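Local coordinates for protein 3-polyprenyl-4-hydroxybenzoate decarboxylase and related decarboxylases (PDB 6H6X) that binds prenylated FMN and acts as a UbiD-family decarboxylase, able to carboxylate 2-furoic acid to 2,5-furandicarboxylic acid, at residues T132-I137 with H151-T156; L188-H193 with P284-I289. The protein carries 8 engineered substitutions. All coordinates share one frame; numbering follows the deposited sequence.

Both contacts are buried, and their centres lie about 11 Å apart. They share one antiparallel sheet, in which strand 130-139 of contact 1 is the neighbour of strand 184-190 of contact 2. I135 O meets A189 N at 2.9 Å, the sheet's own backbone bonding, and A134 CB packs on I190 CG1. T132 OG1 also reaches I289 O, a probable hydrogen bond. Neither contact has a direct hydrogen bond between its two segments; waters carry the polar links. Contact 1 differs in bordering the prenylated flavin directly, with backbone and imidazole atoms facing the ring system. Contact 2 is mainly apolar packing where that sheet meets a second, mixed one.

Contact 1. Residues T132-I137 with H151-T156; sequences TAAILI and HRLQVT. With 4LU (1-deoxy-5-O-phosphono-1-(3,3,4,5-tetramethyl-9,11-dioxo-2,3,8,9,10,11-hexahydro-7H-quinolino[1,8-fg]pteridin-12-ium-7-y l)-D-ribitol), chain I.
The backbone O of H151 accepts a bond from water 2 at 2.6 Å. The same water accepts from A134 N at 3.1 Å. Next to it, water 1 accepts from H151 N and donates a hydrogen bond to A134 O, 2.7 Å away. A134 and H151 thus face each other as an antiparallel hydrogen-bonded pair would, but with a water spliced into each bond. Side chains close up beyond the waters: A134 CB meets L153 CD1 at 4.2 Å, and L136 CD1 lies obliquely against the H151 ring, 3.9 Å from H151 CD2. With CG beside the backbone N (chi1 -56°), the imidazole of H151 stands between L136 and the pyrimidine part of the prenylated flavin, its ND1 3.2 Å from flavin O2. Its nitrogens are hydrogen-bonded to L164 O (ND1) and S149 OG (NE2), which fixes the ring's rotation. An alanine here would lose both bonds and is likely to open a gap between L136 and the flavin, leaving S149 OG without this mate. R152 N donates to flavin O4 at 2.9 Å in a nearly straight bond (166°). The extended R152 side chain passes that oxygen with CG and ends in salt bridges to E254 and E259, consistent with the Glu-Arg-Glu network of UbiD enzymes. The two segments belong to the hairpin of strands 130-139 and 146-157, which bond directly at L136 with S149 and at L153 with I131; strand 184-190 flanks the first, and I163 of strand 160-163 packs on L136, H151 and L153.

Contact 2. Residues L188-H193 with P284-I289; sequences LAIGVH and PVYHTI
I190 lays its CG2 methyl over the backbone of H287, 3.8 Å from O and 3.9 Å from N. The other branch, beside the backbone N at chi1 -62°, carries CD1 to the phenol of Y286, where it meets CE2 obliquely at 4.1 Å. One isoleucine thus covers two successive residues of 284-289, its two branches divided between main chain and ring. G191 then lets the chains come close, with its CA 4.3 Å from H287 CB. Its backbone angles (phi 91°, psi 67°) are ones at which a side chain would jam against the preceding carbonyl. The polar link is water 3, which accepts from G191 N at 2.8 Å. It also hydrogen-bonds to H287 ND1, lying in the plane of the imidazole at its edge. H287 NE2 is bound to E295 of helix 294-315, so both nitrogens of the ring have partners. The contact joins the end of strand 184-190, in the antiparallel sheet of the flavin-binding domain, to strand 286-287, an edge strand within this chain of the mixed sheet that runs on through 56-58 and 43-46 to 18-21. Here the end of one strand and the turn after it pack against an edge strand of the second sheet, beside the UbiD cofactor pocket, which I289 lines.

Contact 1. Residues T132-I137 with H151-T156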
loop_
_atom_site.group_PDB
_atom_site.type_symbol
_atom_site.label_atom_id
_atom_site.label_comp_id
_atom_site.label_asym_id
_atom_site.label_seq_id
_atom_site.Cartn_x
_atom_site.Cartn_y
_atom_site.Cartn_z
ATOM N N THR B 132 -17.097 8.951 -21.934
ATOM C CA THR B 132 -16.285 9.384 -20.800
ATOM C C THR B 132 -14.936 9.984 -21.182
ATOM O O THR B 132 -14.268 10.469 -20.304
ATOM C CB THR B 132 -16.001 8.230 -19.848
ATOM O OG1 THR B 132 -15.440 7.148 -20.591
ATOM C CG2 THR B 132 -17.306 7.743 -19.232
ATOM N N ALA B 133 -14.546 9.938 -22.455
ATOM C CA ALA B 133 -13.229 10.409 -22.853
ATOM C C ALA B 133 -13.212 11.499 -23.919
ATOM O O ALA B 133 -12.230 11.658 -24.639
ATOM C CB ALA B 133 -12.381 9.243 -23.289
ATOM N N ALA B 134 -14.272 12.261 -23.996
ATOM C CA ALA B 134 -14.418 13.279 -25.004
ATOM C C ALA B 134 -13.967 14.583 -24.417
ATOM O O ALA B 134 -14.446 14.971 -23.360
ATOM C CB ALA B 134 -15.865 13.426 -25.444
ATOM N N ILE B 135 -13.058 15.267 -25.115
ATOM C CA ILE B 135 -12.791 16.658 -24.810
ATOM C C ILE B 135 -13.883 17.525 -25.434
ATOM O O ILE B 135 -14.278 17.315 -26.567
ATOM C CB ILE B 135 -11.381 17.110 -25.207
ATOM C CG1 ILE B 135 -11.149 17.112 -26.727
ATOM C CG2 ILE B 135 -10.354 16.253 -24.507
ATOM C CD1 ILE B 135 -9.796 17.724 -27.119
ATOM N N LEU B 136 -14.400 18.468 -24.667
ATOM C CA LEU B 136 -15.493 19.330 -25.075
ATOM C C LEU B 136 -14.900 20.722 -25.323
ATOM O O LEU B 136 -14.426 21.353 -24.393
ATOM C CB LEU B 136 -16.548 19.414 -23.988
ATOM C CG LEU B 136 -17.874 20.070 -24.395
ATOM C CD1 LEU B 136 -18.998 19.541 -23.516
ATOM C CD2 LEU B 136 -17.814 21.581 -24.351
ATOM N N ILE B 137 -14.912 21.168 -26.581
ATOM C CA ILE B 137 -14.361 22.446 -26.985
ATOM C C ILE B 137 -15.540 23.407 -27.198
ATOM O O ILE B 137 -16.485 23.088 -27.898
ATOM C CB ILE B 137 -13.535 22.278 -28.265
ATOM C CG1 ILE B 137 -12.412 21.313 -28.021
ATOM C CG2 ILE B 137 -12.953 23.606 -28.743
ATOM C CD1 ILE B 137 -11.997 20.555 -29.259
ATOM N N HIS B 151 -16.432 16.178 -19.818
ATOM C CA HIS B 151 -17.747 15.971 -19.150
ATOM C C HIS B 151 -18.265 14.601 -19.525
ATOM O O HIS B 151 -18.097 14.145 -20.676
ATOM C CB HIS B 151 -18.753 17.060 -19.583
ATOM C CG HIS B 151 -18.244 18.436 -19.322
ATOM N ND1 HIS B 151 -18.531 19.128 -18.169
ATOM C CD2 HIS B 151 -17.349 19.193 -19.999
ATOM C CE1 HIS B 151 -17.866 20.273 -18.166
ATOM N NE2 HIS B 151 -17.130 20.330 -19.260
ATOM N N ARG B 152 -18.849 13.902 -18.550
ATOM C CA ARG B 152 -19.584 12.696 -18.868
ATOM C C ARG B 152 -20.817 13.063 -19.704
ATOM O O ARG B 152 -21.452 14.086 -19.471
ATOM C CB ARG B 152 -19.951 11.926 -17.617
ATOM C CG ARG B 152 -21.081 12.517 -16.808
ATOM C CD ARG B 152 -21.246 11.773 -15.497
ATOM N NE ARG B 152 -22.495 12.154 -14.842
ATOM C CZ ARG B 152 -22.705 12.276 -13.529
ATOM N NH1 ARG B 152 -21.740 12.071 -12.617
ATOM N NH2 ARG B 152 -23.913 12.634 -13.120
ATOM N N LEU B 153 -21.089 12.251 -20.713
ATOM C CA LEU B 153 -22.204 12.462 -21.598
ATOM C C LEU B 153 -23.037 11.171 -21.631
ATOM O O LEU B 153 -22.552 10.107 -22.008
ATOM C CB LEU B 153 -21.685 12.799 -22.986
ATOM C CG LEU B 153 -20.830 14.049 -22.996
ATOM C CD1 LEU B 153 -19.795 13.995 -24.071
ATOM C CD2 LEU B 153 -21.717 15.249 -23.175
ATOM N N GLN B 154 -24.272 11.249 -21.158
ATOM C CA GLN B 154 -25.176 10.107 -21.191
ATOM C C GLN B 154 -25.806 10.033 -22.574
ATOM O O GLN B 154 -26.346 11.017 -23.069
ATOM C CB GLN B 154 -26.281 10.238 -20.121
ATOM C CG GLN B 154 -27.082 8.935 -19.924
ATOM C CD GLN B 154 -28.242 9.071 -18.967
ATOM O OE1 GLN B 154 -28.251 9.933 -18.079
ATOM N NE2 GLN B 154 -29.229 8.189 -19.136
ATOM N N VAL B 155 -25.745 8.879 -23.204
ATOM C CA VAL B 155 -26.418 8.695 -24.479
ATOM C C VAL B 155 -27.895 8.474 -24.168
ATOM O O VAL B 155 -28.260 7.457 -23.603
ATOM C CB VAL B 155 -25.835 7.512 -25.247
ATOM C CG1 VAL B 155 -26.508 7.354 -26.618
ATOM C CG2 VAL B 155 -24.346 7.699 -25.400
ATOM N N THR B 156 -28.722 9.471 -24.459
ATOM C CA THR B 156 -30.150 9.403 -24.155
ATOM C C THR B 156 -31.047 9.202 -25.403
ATOM O O THR B 156 -32.213 8.878 -25.257
ATOM C CB THR B 156 -30.612 10.649 -23.402
ATOM O OG1 THR B 156 -30.349 11.788 -24.205
ATOM C CG2 THR B 156 -29.893 10.792 -22.051
HETATM C C9 4LU I . -12.612 14.922 -15.923
HETATM C C8 4LU I . -12.133 13.667 -16.406
HETATM C C7 4LU I . -12.969 12.560 -16.582
HETATM C C10 4LU I . -15.840 16.622 -15.015
HETATM C C6 4LU I . -14.373 12.640 -16.009
HETATM N N3 4LU I . -18.525 17.256 -15.441
HETATM C C2 4LU I . -17.625 18.242 -15.125
HETATM C C13 4LU I . -15.195 10.062 -16.330
HETATM C C5 4LU I . -15.467 11.539 -16.126
HETATM C C1 4LU I . -16.991 13.037 -14.905
HETATM O O2 4LU I . -18.021 19.445 -15.037
HETATM N N1 4LU I . -16.309 17.929 -14.929
HETATM C C4 4LU I . -18.167 15.942 -15.554
HETATM O O4 4LU I . -19.020 15.071 -15.863
HETATM C C4A 4LU I . -16.728 15.564 -15.324
HETATM N N5 4LU I . -16.250 14.218 -15.458
HETATM C C3 4LU I . -16.809 11.889 -15.584
HETATM C C12 4LU I . -15.922 11.800 -17.591
HETATM C C5A 4LU I . -14.867 13.981 -15.683
HETATM C C7M 4LU I . -12.407 11.234 -17.093
HETATM C C8M 4LU I . -10.674 13.645 -16.776
HETATM C C9A 4LU I . -13.942 15.136 -15.505
HETATM N N10 4LU I . -14.465 16.315 -14.848
HETATM C "C1'" 4LU I . -13.591 17.425 -14.470
HETATM C "C2'" 4LU I . -13.328 18.520 -15.530
HETATM O "O2'" 4LU I . -13.058 18.001 -16.836
HETATM C "C3'" 4LU I . -12.101 19.302 -15.088
HETATM O "O3'" 4LU I . -12.253 19.691 -13.720
HETATM C "C4'" 4LU I . -11.822 20.500 -16.000
HETATM O "O4'" 4LU I . -10.455 21.006 -15.918
HETATM C "C5'" 4LU I . -12.730 21.701 -15.796
HETATM O "O5'" 4LU I . -12.194 22.607 -16.784
HETATM P P 4LU I . -12.465 24.209 -16.765
HETATM O O2P 4LU I . -11.923 24.771 -18.093
HETATM O O3P 4LU I . -14.012 24.372 -16.719
HETATM O O1P 4LU I . -11.680 24.710 -15.552
HETATM O O HOH W 1 -16.889 15.985 -22.703
HETATM O O HOH W 2 -16.737 12.488 -22.209
#

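Contact 2. Residues L188-H193 with P284-I289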
loop_
_atom_site.group_PDB
_atom_site.type_symbol
_atom_site.label_atom_id
_atom_site.label_comp_id
_atom_site.label_asym_id
_atom_site.label_seq_id
_atom_site.Cartn_x
_atom_site.Cartn_y
_atom_site.Cartn_z
ATOM N N LEU B 188 -17.086 17.853 -29.565
ATOM C CA LEU B 188 -16.583 16.791 -28.730
ATOM C C LEU B 188 -15.585 16.011 -29.520
ATOM O O LEU B 188 -15.915 15.534 -30.589
ATOM C CB LEU B 188 -17.721 15.859 -28.360
ATOM C CG LEU B 188 -18.835 16.533 -27.558
ATOM C CD1 LEU B 188 -19.989 15.567 -27.490
ATOM C CD2 LEU B 188 -18.354 16.855 -26.169
ATOM N N ALA B 189 -14.356 15.874 -29.027
ATOM C CA ALA B 189 -13.363 15.024 -29.714
ATOM C C ALA B 189 -12.907 13.861 -28.873
ATOM O O ALA B 189 -12.579 14.049 -27.730
ATOM C CB ALA B 189 -12.183 15.870 -30.088
ATOM N N ILE B 190 -12.851 12.685 -29.473
ATOM C CA ILE B 190 -12.584 11.419 -28.816
ATOM C C ILE B 190 -11.433 10.761 -29.524
ATOM O O ILE B 190 -11.405 10.684 -30.737
ATOM C CB ILE B 190 -13.801 10.512 -28.870
ATOM C CG1 ILE B 190 -14.990 11.121 -28.129
ATOM C CG2 ILE B 190 -13.479 9.152 -28.247
ATOM C CD1 ILE B 190 -16.308 10.397 -28.406
ATOM N N GLY B 191 -10.436 10.310 -28.779
ATOM C CA GLY B 191 -9.322 9.609 -29.393
ATOM C C GLY B 191 -8.263 10.612 -29.736
ATOM O O GLY B 191 -7.959 10.871 -30.923
ATOM N N VAL B 192 -7.692 11.174 -28.686
ATOM C CA VAL B 192 -6.587 12.108 -28.828
ATOM C C VAL B 192 -5.394 11.645 -28.032
ATOM O O VAL B 192 -5.429 10.712 -27.228
ATOM C CB VAL B 192 -7.000 13.522 -28.420
ATOM C CG1 VAL B 192 -8.100 14.053 -29.308
ATOM C CG2 VAL B 192 -7.453 13.600 -26.953
ATOM N N HIS B 193 -4.288 12.287 -28.302
ATOM C CA HIS B 193 -3.076 12.016 -27.599
ATOM C C HIS B 193 -3.265 12.327 -26.112
ATOM O O HIS B 193 -3.913 13.303 -25.786
ATOM C CB HIS B 193 -1.964 12.881 -28.195
ATOM C CG HIS B 193 -0.608 12.486 -27.737
ATOM N ND1 HIS B 193 -0.052 12.981 -26.581
ATOM C CD2 HIS B 193 0.310 11.646 -28.277
ATOM C CE1 HIS B 193 1.156 12.472 -26.433
ATOM N NE2 HIS B 193 1.399 11.660 -27.445
ATOM N N PRO B 284 -12.322 4.121 -37.309
ATOM C CA PRO B 284 -11.855 4.779 -36.078
ATOM C C PRO B 284 -11.641 3.830 -34.889
ATOM O O PRO B 284 -12.202 2.734 -34.846
ATOM C CB PRO B 284 -12.990 5.730 -35.764
ATOM C CG PRO B 284 -14.205 5.077 -36.283
ATOM C CD PRO B 284 -13.776 4.262 -37.491
ATOM N N VAL B 285 -10.837 4.269 -33.926
ATOM C CA VAL B 285 -10.723 3.629 -32.611
ATOM C C VAL B 285 -11.470 4.464 -31.585
ATOM O O VAL B 285 -11.212 5.638 -31.468
ATOM C CB VAL B 285 -9.273 3.510 -32.168
ATOM C CG1 VAL B 285 -9.162 2.600 -30.976
ATOM C CG2 VAL B 285 -8.429 2.974 -33.307
ATOM N N TYR B 286 -12.390 3.845 -30.846
ATOM C CA TYR B 286 -13.126 4.515 -29.813
ATOM C C TYR B 286 -12.343 4.381 -28.464
ATOM O O TYR B 286 -11.956 3.281 -28.092
ATOM C CB TYR B 286 -14.520 3.960 -29.703
ATOM C CG TYR B 286 -15.360 4.682 -28.658
ATOM C CD1 TYR B 286 -15.287 4.329 -27.304
ATOM C CD2 TYR B 286 -16.198 5.741 -28.995
ATOM C CE1 TYR B 286 -16.014 5.010 -26.348
ATOM C CE2 TYR B 286 -16.937 6.405 -28.026
ATOM C CZ TYR B 286 -16.817 6.025 -26.711
ATOM O OH TYR B 286 -17.553 6.686 -25.743
ATOM N N HIS B 287 -12.147 5.490 -27.756
ATOM C CA HIS B 287 -11.414 5.500 -26.468
ATOM C C HIS B 287 -12.429 5.700 -25.336
ATOM O O HIS B 287 -13.296 6.588 -25.387
ATOM C CB HIS B 287 -10.392 6.602 -26.482
ATOM C CG HIS B 287 -9.692 6.810 -25.187
ATOM N ND1 HIS B 287 -9.278 8.050 -24.780
ATOM C CD2 HIS B 287 -9.318 5.950 -24.222
ATOM C CE1 HIS B 287 -8.624 7.935 -23.640
ATOM N NE2 HIS B 287 -8.637 6.670 -23.283
ATOM N N THR B 288 -12.381 4.820 -24.334
ATOM C CA THR B 288 -13.162 5.066 -23.138
ATOM C C THR B 288 -12.251 5.163 -21.920
ATOM O O THR B 288 -11.175 4.550 -21.899
ATOM C CB THR B 288 -14.252 4.014 -22.946
ATOM O OG1 THR B 288 -15.192 4.538 -22.011
ATOM C CG2 THR B 288 -13.688 2.652 -22.472
ATOM N N ILE B 289 -12.667 5.968 -20.949
ATOM C CA ILE B 289 -11.952 6.046 -19.674
ATOM C C ILE B 289 -12.881 5.405 -18.666
ATOM O O ILE B 289 -14.033 5.806 -18.531
ATOM C CB ILE B 289 -11.638 7.500 -19.304
ATOM C CG1 ILE B 289 -10.477 8.036 -20.175
ATOM C CG2 ILE B 289 -11.263 7.625 -17.851
ATOM C CD1 ILE B 289 -10.406 9.575 -20.166
HETATM O O HOH W 3 -10.170 10.749 -25.990
#